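Local structure of acetamidase (Bacillus halodurans, 2II1) at residues L5-M14 with N55-L64; I161-E172 with R213-D223. The protein binds calcium and probably hydrolyses carbon-nitrogen bonds in linear amides, as a member of the acetamidase/formamidase family. All coordinates share one frame; numbering follows the deposited sequence.

Contact 1 (L5-M14 with N55-L64); sequences LSNENTIFFM and NRVNPATGPL
Two antiparallel beta bridges join strand 10-11 to strand 60-67 of a mixed sheet: Thr-10 pairs with Thr-61 (non-hydrogen-bonded) and Ile-11 with Ala-60 (hydrogen-bonded). Ile-11 N gives to Ala-60 O at 2.8 Å, Ala-60 N returns a bond to Ile-11 O, and Gly-62 N adds a weak one to Asn-9 O. Gly-62 has a positive phi of 141°, where a side chain would jam against the preceding carbonyl. Small Ala-60 suits the face it shares with Ile-11, because the methyl CE of Met-14, a selenomethionine, reaches its CB at 4.0 Å; Ala-179 of strand 176-184 covers the same group. On the face of Thr-10 and Thr-61, Thr-61 splits its branches: CG2 lies 3.7 Å from Leu-5 CB, while OG1 bonds to Glu-33 O. Past the bridges, CG of Phe-12, anti to the carbonyl carbon (chi1 -66°), turns the ring toward the bend of 55-59. Asn-55 O lies over one face, 3.9 Å above the ring centre, and Val-57 O at the edge, 3.2 Å from Phe-12 CD1. Pro-59 CB touches Phe-12 CE1 at 3.7 Å. Val-57 O at the positive C-H rim is probably favourable electrostatically; the Asn-55 carbonyl over the face is packing.

Contact 2 (I161-E172 with R213-D223); sequences IKPGTTVYLPVE and RMFPLPALKTD
Tyr-168 and Ala-219 form one hydrogen-bonded pair of this antiparallel strand contact, Thr-166 and Lys-221 the other, with Val-167 opposite Leu-220 between them. Among the four backbone bonds, Tyr-168 N to Ala-219 O is the shortest at 2.7 Å.

The aromatic contact is T-shaped: Phe-215 drives its edge into the face of Tyr-168, CZ standing 3.8 Å above the ring centre, with the planes 78° apart. A chi1 of -56°, which sets CG anti to the carbonyl carbon, lays the tyrosine ring along the neighbouring strand, where Lys-221 CE passes Tyr-168 OH at 3.3 Å. Replacing Tyr-168 by an alanine is likely to leave the edge of Phe-215 facing a gap and Lys-221 CE without the hydroxyl it packs against.

Apolar packing continues elsewhere. Leu-217 CD1 presses on Pro-170, only 3.4 Å from its CA, and on the face of Val-167 and Leu-220, Leu-220 CD2 meets Ile-161 CG1 at 3.7 Å.

A salt bridge closes the far end: Arg-213 NH1 reaches the syn side of Glu-172 OE2 at 2.8 Å, the carboxylate and guanidinium planes standing 84° apart. Pro-170 CB sits over one guanidinium face, offset toward its rim, and Asp-73 O takes a bond from Arg-213 NH2.

Strand 74-84 flanks 166-170 and strand 225-232 flanks 219-221, the pattern of adjacent inner strands in a large mixed beta sheet.

In the fold
Contact 1 closes before contact 2 opens, so the two follow one another along the chain; their centres lie 21 Å apart and their nearest atoms about 7 Å apart, without touching. The strand pairs 10-11/60-67 and 166-170/219-221 lie in different sheets, but Leu-5 already belongs to the sheet of contact 2. Strand 28-34 lies in that sheet too, yet its residues Phe-32 and Val-30 pack on Thr-61 and Leu-64 of contact 1, bringing the two sheets together. Contact 1 is the closer to the metal site: the Asn-58 side chain is about 5 Å from a bound calcium ion and about 4 Å from the side chains of the calcium ligands Asn-155 and Asp-182. In contact 2, the side chain of Ile-161 is about 11 Å from a bound calcium ion.

Contact 1 (L5-M14 with N55-L64)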
loop_
_atom_site.group_PDB
_atom_site.type_symbol
_atom_site.label_atom_id
_atom_site.label_comp_id
_atom_site.label_asym_id
_atom_site.label_seq_id
_atom_site.Cartn_x
_atom_site.Cartn_y
_atom_site.Cartn_z
ATOM N N LEU A 5 -7.886 -32.297 7.696
ATOM C CA LEU A 5 -7.683 -31.906 9.096
ATOM C C LEU A 5 -8.931 -31.175 9.640
ATOM O O LEU A 5 -9.392 -30.190 9.053
ATOM C CB LEU A 5 -6.453 -30.988 9.220
ATOM C CG LEU A 5 -5.153 -31.455 8.523
ATOM C CD1 LEU A 5 -3.941 -30.643 8.939
ATOM C CD2 LEU A 5 -4.890 -32.900 8.766
ATOM N N SER A 6 -9.457 -31.654 10.761
ATOM C CA SER A 6 -10.642 -31.044 11.386
ATOM C C SER A 6 -10.232 -29.920 12.312
ATOM O O SER A 6 -9.087 -29.854 12.743
ATOM C CB SER A 6 -11.437 -32.079 12.193
ATOM O OG SER A 6 -10.780 -32.386 13.405
ATOM N N ASN A 7 -11.196 -29.059 12.649
ATOM C CA ASN A 7 -10.926 -27.866 13.435
ATOM C C ASN A 7 -10.859 -28.185 14.918
ATOM O O ASN A 7 -10.731 -27.281 15.735
ATOM C CB ASN A 7 -11.935 -26.736 13.107
ATOM C CG ASN A 7 -13.379 -27.068 13.493
ATOM O OD1 ASN A 7 -13.641 -27.933 14.323
ATOM N ND2 ASN A 7 -14.319 -26.359 12.889
ATOM N N GLU A 8 -10.956 -29.473 15.248
ATOM C CA GLU A 8 -10.818 -29.953 16.618
ATOM C C GLU A 8 -9.382 -29.938 17.071
ATOM O O GLU A 8 -9.120 -29.913 18.264
ATOM C CB GLU A 8 -11.371 -31.372 16.747
ATOM C CG GLU A 8 -12.864 -31.397 17.023
ATOM C CD GLU A 8 -13.454 -32.792 17.089
ATOM O OE1 GLU A 8 -12.731 -33.755 17.446
ATOM O OE2 GLU A 8 -14.661 -32.916 16.784
ATOM N N ASN A 9 -8.466 -29.955 16.104
ATOM C CA ASN A 9 -7.039 -30.012 16.344
ATOM C C ASN A 9 -6.401 -28.656 16.063
ATOM O O ASN A 9 -5.955 -28.389 14.934
ATOM C CB ASN A 9 -6.416 -31.059 15.421
ATOM C CG ASN A 9 -6.932 -32.441 15.688
ATOM O OD1 ASN A 9 -7.318 -33.163 14.767
ATOM N ND2 ASN A 9 -6.964 -32.818 16.955
ATOM N N THR A 10 -6.373 -27.791 17.075
ATOM C CA THR A 10 -5.890 -26.434 16.855
ATOM C C THR A 10 -4.728 -26.114 17.788
ATOM O O THR A 10 -4.635 -26.666 18.887
ATOM C CB THR A 10 -7.013 -25.353 16.971
ATOM O OG1 THR A 10 -7.504 -25.299 18.316
ATOM C CG2 THR A 10 -8.160 -25.616 15.992
ATOM N N ILE A 11 -3.829 -25.254 17.305
ATOM C CA ILE A 11 -2.698 -24.743 18.073
ATOM C C ILE A 11 -2.776 -23.204 18.160
ATOM O O ILE A 11 -3.341 -22.563 17.297
ATOM C CB ILE A 11 -1.340 -25.218 17.459
ATOM C CG1 ILE A 11 -1.226 -24.837 15.977
ATOM C CG2 ILE A 11 -1.198 -26.746 17.639
ATOM C CD1 ILE A 11 0.167 -24.961 15.366
ATOM N N PHE A 12 -2.207 -22.623 19.210
ATOM C CA PHE A 12 -2.222 -21.172 19.407
ATOM C C PHE A 12 -0.853 -20.549 19.254
ATOM O O PHE A 12 -0.734 -19.302 19.226
ATOM C CB PHE A 12 -2.846 -20.850 20.761
ATOM C CG PHE A 12 -4.286 -21.230 20.820
ATOM C CD1 PHE A 12 -5.224 -20.462 20.173
ATOM C CD2 PHE A 12 -4.701 -22.409 21.456
ATOM C CE1 PHE A 12 -6.557 -20.829 20.164
ATOM C CE2 PHE A 12 -6.048 -22.783 21.453
ATOM C CZ PHE A 12 -6.969 -21.995 20.803
ATOM N N PHE A 13 0.157 -21.409 19.098
ATOM C CA PHE A 13 1.539 -20.987 18.913
ATOM C C PHE A 13 2.158 -21.798 17.802
ATOM O O PHE A 13 1.924 -23.017 17.696
ATOM C CB PHE A 13 2.379 -21.236 20.160
ATOM C CG PHE A 13 2.052 -20.342 21.317
ATOM C CD1 PHE A 13 0.933 -20.573 22.099
ATOM C CD2 PHE A 13 2.871 -19.271 21.638
ATOM C CE1 PHE A 13 0.638 -19.744 23.162
ATOM C CE2 PHE A 13 2.565 -18.443 22.694
ATOM C CZ PHE A 13 1.453 -18.682 23.453
HETATM N N MSE A 14 2.982 -21.118 17.007
HETATM C CA MSE A 14 3.803 -21.752 15.981
HETATM C C MSE A 14 5.043 -22.232 16.716
HETATM O O MSE A 14 5.861 -21.424 17.160
HETATM C CB MSE A 14 4.141 -20.737 14.874
HETATM C CG MSE A 14 2.919 -20.183 14.144
HETATM SE SE MSE A 14 2.342 -21.262 12.590
HETATM C CE MSE A 14 0.372 -20.694 12.496
ATOM N N ASN A 55 -7.189 -16.727 25.854
ATOM C CA ASN A 55 -6.266 -17.833 25.599
ATOM C C ASN A 55 -6.765 -18.780 24.496
ATOM O O ASN A 55 -6.189 -19.854 24.291
ATOM C CB ASN A 55 -6.028 -18.625 26.881
ATOM C CG ASN A 55 -5.007 -17.967 27.787
ATOM O OD1 ASN A 55 -3.908 -17.606 27.347
ATOM N ND2 ASN A 55 -5.357 -17.819 29.057
ATOM N N ARG A 56 -7.834 -18.379 23.801
ATOM C CA ARG A 56 -8.392 -19.180 22.716
ATOM C C ARG A 56 -8.607 -18.394 21.427
ATOM O O ARG A 56 -9.292 -18.847 20.526
ATOM C CB ARG A 56 -9.695 -19.814 23.173
ATOM C CG ARG A 56 -9.506 -20.913 24.190
ATOM C CD ARG A 56 -10.859 -21.356 24.695
ATOM N NE ARG A 56 -11.646 -21.954 23.618
ATOM C CZ ARG A 56 -12.970 -21.969 23.559
ATOM N NH1 ARG A 56 -13.704 -21.402 24.513
ATOM N NH2 ARG A 56 -13.560 -22.556 22.521
ATOM N N VAL A 57 -7.998 -17.223 21.346
ATOM C CA VAL A 57 -8.022 -16.411 20.143
ATOM C C VAL A 57 -6.872 -16.861 19.231
ATOM O O VAL A 57 -5.845 -17.350 19.697
ATOM C CB VAL A 57 -7.913 -14.900 20.504
ATOM C CG1 VAL A 57 -7.726 -14.045 19.255
ATOM C CG2 VAL A 57 -9.159 -14.458 21.311
ATOM N N ASN A 58 -7.064 -16.703 17.928
ATOM C CA ASN A 58 -6.079 -17.071 16.924
ATOM C C ASN A 58 -5.769 -18.580 16.932
ATOM O O ASN A 58 -4.606 -18.993 17.096
ATOM C CB ASN A 58 -4.814 -16.200 17.069
ATOM C CG ASN A 58 -4.932 -14.871 16.347
ATOM O OD1 ASN A 58 -5.354 -14.821 15.186
ATOM N ND2 ASN A 58 -4.562 -13.789 17.023
ATOM N N PRO A 59 -6.814 -19.414 16.759
ATOM C CA PRO A 59 -6.583 -20.827 16.548
ATOM C C PRO A 59 -6.118 -21.118 15.124
ATOM O O PRO A 59 -6.640 -20.537 14.163
ATOM C CB PRO A 59 -7.957 -21.437 16.810
ATOM C CG PRO A 59 -8.910 -20.359 16.399
ATOM C CD PRO A 59 -8.254 -19.096 16.809
ATOM N N ALA A 60 -5.135 -22.005 14.998
ATOM C CA ALA A 60 -4.695 -22.511 13.716
ATOM C C ALA A 60 -4.912 -24.033 13.685
ATOM O O ALA A 60 -4.593 -24.711 14.646
ATOM C CB ALA A 60 -3.237 -22.168 13.494
ATOM N N THR A 61 -5.498 -24.546 12.598
ATOM C CA THR A 61 -5.614 -25.985 12.368
ATOM C C THR A 61 -4.246 -26.513 11.910
ATOM O O THR A 61 -3.626 -25.937 11.025
ATOM C CB THR A 61 -6.708 -26.301 11.320
ATOM O OG1 THR A 61 -7.983 -25.827 11.793
ATOM C CG2 THR A 61 -6.775 -27.809 11.017
ATOM N N GLY A 62 -3.784 -27.592 12.536
ATOM C CA GLY A 62 -2.439 -28.116 12.317
ATOM C C GLY A 62 -1.856 -28.597 13.636
ATOM O O GLY A 62 -2.574 -28.652 14.641
ATOM N N PRO A 63 -0.543 -28.929 13.656
ATOM C CA PRO A 63 0.408 -28.835 12.551
ATOM C C PRO A 63 0.440 -30.037 11.614
ATOM O O PRO A 63 0.213 -31.151 12.030
ATOM C CB PRO A 63 1.759 -28.660 13.244
ATOM C CG PRO A 63 1.560 -29.022 14.672
ATOM C CD PRO A 63 0.116 -29.378 14.892
ATOM N N LEU A 64 0.706 -29.772 10.346
ATOM C CA LEU A 64 0.829 -30.813 9.329
ATOM C C LEU A 64 2.312 -31.088 9.113
ATOM O O LEU A 64 3.071 -30.149 8.827
ATOM C CB LEU A 64 0.190 -30.332 8.017
ATOM C CG LEU A 64 0.495 -31.179 6.788
ATOM C CD1 LEU A 64 -0.309 -32.498 6.811
ATOM C CD2 LEU A 64 0.274 -30.383 5.512
#

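Contact 2 (I161-E172 with R213-D223)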
loop_
_atom_site.group_PDB
_atom_site.type_symbol
_atom_site.label_atom_id
_atom_site.label_comp_id
_atom_site.label_asym_id
_atom_site.label_seq_id
_atom_site.Cartn_x
_atom_site.Cartn_y
_atom_site.Cartn_z
ATOM N N ILE A 161 -3.362 -13.517 -0.152
ATOM C CA ILE A 161 -3.386 -14.948 0.209
ATOM C C ILE A 161 -4.818 -15.458 0.100
ATOM O O ILE A 161 -5.565 -15.502 1.082
ATOM C CB ILE A 161 -2.760 -15.212 1.592
ATOM C CG1 ILE A 161 -1.332 -14.671 1.641
ATOM C CG2 ILE A 161 -2.717 -16.727 1.919
ATOM C CD1 ILE A 161 -0.578 -15.045 2.926
ATOM N N LYS A 162 -5.166 -15.825 -1.129
ATOM C CA LYS A 162 -6.543 -16.036 -1.562
ATOM C C LYS A 162 -6.536 -17.125 -2.599
ATOM O O LYS A 162 -5.486 -17.577 -2.993
ATOM C CB LYS A 162 -7.157 -14.755 -2.138
ATOM C CG LYS A 162 -6.556 -14.274 -3.413
ATOM C CD LYS A 162 -6.936 -12.822 -3.652
ATOM C CE LYS A 162 -6.391 -12.324 -4.979
ATOM N NZ LYS A 162 -6.654 -13.247 -6.119
ATOM N N PRO A 163 -7.716 -17.565 -3.041
ATOM C CA PRO A 163 -7.703 -18.667 -3.981
ATOM C C PRO A 163 -6.937 -18.323 -5.253
ATOM O O PRO A 163 -7.057 -17.188 -5.781
ATOM C CB PRO A 163 -9.194 -18.916 -4.253
ATOM C CG PRO A 163 -9.885 -18.365 -3.113
ATOM C CD PRO A 163 -9.090 -17.128 -2.749
ATOM N N GLY A 164 -6.140 -19.288 -5.720
ATOM C CA GLY A 164 -5.339 -19.140 -6.957
ATOM C C GLY A 164 -3.946 -18.544 -6.728
ATOM O O GLY A 164 -3.142 -18.419 -7.668
ATOM N N THR A 165 -3.671 -18.178 -5.479
ATOM C CA THR A 165 -2.358 -17.680 -5.054
ATOM C C THR A 165 -1.494 -18.864 -4.591
ATOM O O THR A 165 -2.009 -19.826 -3.989
ATOM C CB THR A 165 -2.518 -16.603 -3.917
ATOM O OG1 THR A 165 -3.167 -15.425 -4.425
ATOM C CG2 THR A 165 -1.175 -16.202 -3.298
ATOM N N THR A 166 -0.209 -18.827 -4.942
ATOM C CA THR A 166 0.797 -19.721 -4.375
ATOM C C THR A 166 1.572 -18.989 -3.280
ATOM O O THR A 166 2.063 -17.904 -3.531
ATOM C CB THR A 166 1.790 -20.161 -5.457
ATOM O OG1 THR A 166 1.063 -20.838 -6.488
ATOM C CG2 THR A 166 2.799 -21.073 -4.928
ATOM N N VAL A 167 1.677 -19.601 -2.090
ATOM C CA VAL A 167 2.347 -19.035 -0.935
ATOM C C VAL A 167 3.649 -19.792 -0.759
ATOM O O VAL A 167 3.677 -21.012 -0.905
ATOM C CB VAL A 167 1.519 -19.252 0.356
ATOM C CG1 VAL A 167 2.187 -18.538 1.544
ATOM C CG2 VAL A 167 0.131 -18.765 0.169
ATOM N N TYR A 168 4.718 -19.090 -0.431
ATOM C CA TYR A 168 5.997 -19.749 -0.113
ATOM C C TYR A 168 6.440 -19.458 1.326
ATOM O O TYR A 168 6.610 -18.312 1.671
ATOM C CB TYR A 168 7.088 -19.294 -1.077
ATOM C CG TYR A 168 6.766 -19.499 -2.554
ATOM C CD1 TYR A 168 6.096 -18.524 -3.275
ATOM C CD2 TYR A 168 7.164 -20.649 -3.218
ATOM C CE1 TYR A 168 5.801 -18.692 -4.625
ATOM C CE2 TYR A 168 6.868 -20.830 -4.579
ATOM C CZ TYR A 168 6.186 -19.840 -5.265
ATOM O OH TYR A 168 5.898 -19.994 -6.597
ATOM N N LEU A 169 6.607 -20.512 2.147
ATOM C CA LEU A 169 7.070 -20.412 3.556
ATOM C C LEU A 169 8.360 -21.216 3.786
ATOM O O LEU A 169 8.607 -22.172 3.064
ATOM C CB LEU A 169 6.009 -20.948 4.515
ATOM C CG LEU A 169 4.709 -20.158 4.595
ATOM C CD1 LEU A 169 3.724 -20.913 5.477
ATOM C CD2 LEU A 169 4.998 -18.721 5.089
ATOM N N PRO A 170 9.176 -20.837 4.800
ATOM C CA PRO A 170 10.409 -21.568 5.066
ATOM C C PRO A 170 10.124 -22.905 5.750
ATOM O O PRO A 170 9.131 -23.051 6.473
ATOM C CB PRO A 170 11.167 -20.634 6.006
ATOM C CG PRO A 170 10.075 -19.936 6.740
ATOM C CD PRO A 170 8.987 -19.738 5.767
ATOM N N VAL A 171 10.976 -23.877 5.487
ATOM C CA VAL A 171 11.057 -25.078 6.309
ATOM C C VAL A 171 12.279 -24.889 7.185
ATOM O O VAL A 171 13.413 -24.907 6.693
ATOM C CB VAL A 171 11.237 -26.342 5.442
ATOM C CG1 VAL A 171 11.502 -27.610 6.316
ATOM C CG2 VAL A 171 10.032 -26.540 4.599
ATOM N N GLU A 172 12.053 -24.682 8.484
ATOM C CA GLU A 172 13.135 -24.453 9.437
ATOM C C GLU A 172 13.303 -25.613 10.424
ATOM O O GLU A 172 14.318 -25.693 11.091
ATOM C CB GLU A 172 12.906 -23.158 10.193
ATOM C CG GLU A 172 12.871 -21.910 9.318
ATOM C CD GLU A 172 14.178 -21.645 8.560
ATOM O OE1 GLU A 172 15.216 -22.254 8.871
ATOM O OE2 GLU A 172 14.174 -20.807 7.647
ATOM N N ARG A 213 15.768 -22.885 -1.654
ATOM C CA ARG A 213 15.129 -21.668 -1.241
ATOM C C ARG A 213 15.596 -20.500 -2.092
ATOM O O ARG A 213 16.578 -19.844 -1.781
ATOM C CB ARG A 213 15.433 -21.428 0.214
ATOM C CG ARG A 213 14.455 -20.538 0.836
ATOM C CD ARG A 213 14.776 -20.349 2.270
ATOM N NE ARG A 213 14.440 -21.518 3.062
ATOM C CZ ARG A 213 14.602 -21.589 4.376
ATOM N NH1 ARG A 213 15.065 -20.547 5.032
ATOM N NH2 ARG A 213 14.294 -22.690 5.039
HETATM N N MSE A 214 14.845 -20.219 -3.144
HETATM C CA MSE A 214 15.249 -19.277 -4.194
HETATM C C MSE A 214 15.079 -17.784 -3.883
HETATM O O MSE A 214 15.763 -16.939 -4.466
HETATM C CB MSE A 214 14.444 -19.602 -5.449
HETATM C CG MSE A 214 15.102 -19.189 -6.741
HETATM SE SE MSE A 214 13.741 -18.974 -8.106
HETATM C CE MSE A 214 12.451 -20.439 -7.505
ATOM N N PHE A 215 14.149 -17.452 -2.994
ATOM C CA PHE A 215 13.928 -16.054 -2.593
ATOM C C PHE A 215 13.693 -15.911 -1.081
ATOM O O PHE A 215 13.467 -16.916 -0.379
ATOM C CB PHE A 215 12.765 -15.410 -3.386
ATOM C CG PHE A 215 11.749 -16.388 -3.907
ATOM C CD1 PHE A 215 10.854 -17.006 -3.053
ATOM C CD2 PHE A 215 11.677 -16.665 -5.253
ATOM C CE1 PHE A 215 9.909 -17.899 -3.543
ATOM C CE2 PHE A 215 10.755 -17.547 -5.746
ATOM C CZ PHE A 215 9.866 -18.176 -4.884
ATOM N N PRO A 216 13.739 -14.667 -0.575
ATOM C CA PRO A 216 13.443 -14.432 0.838
ATOM C C PRO A 216 11.967 -14.676 1.099
ATOM O O PRO A 216 11.136 -14.410 0.236
ATOM C CB PRO A 216 13.804 -12.960 1.042
ATOM C CG PRO A 216 14.584 -12.572 -0.164
ATOM C CD PRO A 216 14.053 -13.402 -1.261
ATOM N N LEU A 217 11.664 -15.206 2.273
ATOM C CA LEU A 217 10.338 -15.701 2.586
ATOM C C LEU A 217 9.806 -14.892 3.800
ATOM O O LEU A 217 10.589 -14.387 4.557
ATOM C CB LEU A 217 10.450 -17.192 2.932
ATOM C CG LEU A 217 10.984 -18.132 1.866
ATOM C CD1 LEU A 217 11.105 -19.589 2.357
ATOM C CD2 LEU A 217 10.033 -18.067 0.724
ATOM N N PRO A 218 8.468 -14.808 3.999
ATOM C CA PRO A 218 7.455 -15.377 3.134
ATOM C C PRO A 218 7.353 -14.674 1.809
ATOM O O PRO A 218 7.796 -13.528 1.662
ATOM C CB PRO A 218 6.161 -15.238 3.961
ATOM C CG PRO A 218 6.646 -15.042 5.388
ATOM C CD PRO A 218 7.867 -14.229 5.215
ATOM N N ALA A 219 6.726 -15.340 0.843
ATOM C CA ALA A 219 6.485 -14.711 -0.425
ATOM C C ALA A 219 5.269 -15.303 -1.084
ATOM O O ALA A 219 4.787 -16.389 -0.732
ATOM C CB ALA A 219 7.712 -14.859 -1.334
ATOM N N LEU A 220 4.780 -14.602 -2.078
ATOM C CA LEU A 220 3.665 -15.118 -2.823
ATOM C C LEU A 220 3.678 -14.733 -4.290
ATOM O O LEU A 220 4.257 -13.732 -4.690
ATOM C CB LEU A 220 2.345 -14.710 -2.108
ATOM C CG LEU A 220 1.859 -13.273 -2.073
ATOM C CD1 LEU A 220 1.245 -13.019 -3.484
ATOM C CD2 LEU A 220 0.809 -13.089 -0.962
ATOM N N LYS A 221 2.983 -15.549 -5.073
ATOM C CA LYS A 221 2.751 -15.302 -6.505
ATOM C C LYS A 221 1.258 -15.481 -6.767
ATOM O O LYS A 221 0.672 -16.462 -6.302
ATOM C CB LYS A 221 3.617 -16.247 -7.324
ATOM C CG LYS A 221 3.135 -16.573 -8.729
ATOM C CD LYS A 221 4.147 -17.398 -9.482
ATOM C CE LYS A 221 4.106 -18.877 -9.093
ATOM N NZ LYS A 221 4.518 -19.778 -10.236
ATOM N N THR A 222 0.657 -14.479 -7.435
ATOM C CA THR A 222 -0.724 -14.506 -7.883
ATOM C C THR A 222 -0.696 -14.887 -9.371
ATOM O O THR A 222 0.353 -15.263 -9.884
ATOM C CB THR A 222 -1.394 -13.127 -7.727
ATOM O OG1 THR A 222 -0.728 -12.162 -8.575
ATOM C CG2 THR A 222 -1.346 -12.658 -6.270
ATOM N N ASP A 223 -1.822 -14.786 -10.064
ATOM C CA ASP A 223 -1.835 -14.959 -11.522
ATOM C C ASP A 223 -1.008 -13.888 -12.273
ATOM O O ASP A 223 -0.671 -14.098 -13.410
ATOM C CB ASP A 223 -3.278 -14.937 -12.060
ATOM C CG ASP A 223 -3.995 -16.289 -11.929
ATOM O OD1 ASP A 223 -3.614 -17.127 -11.067
ATOM O OD2 ASP A 223 -4.961 -16.504 -12.691
#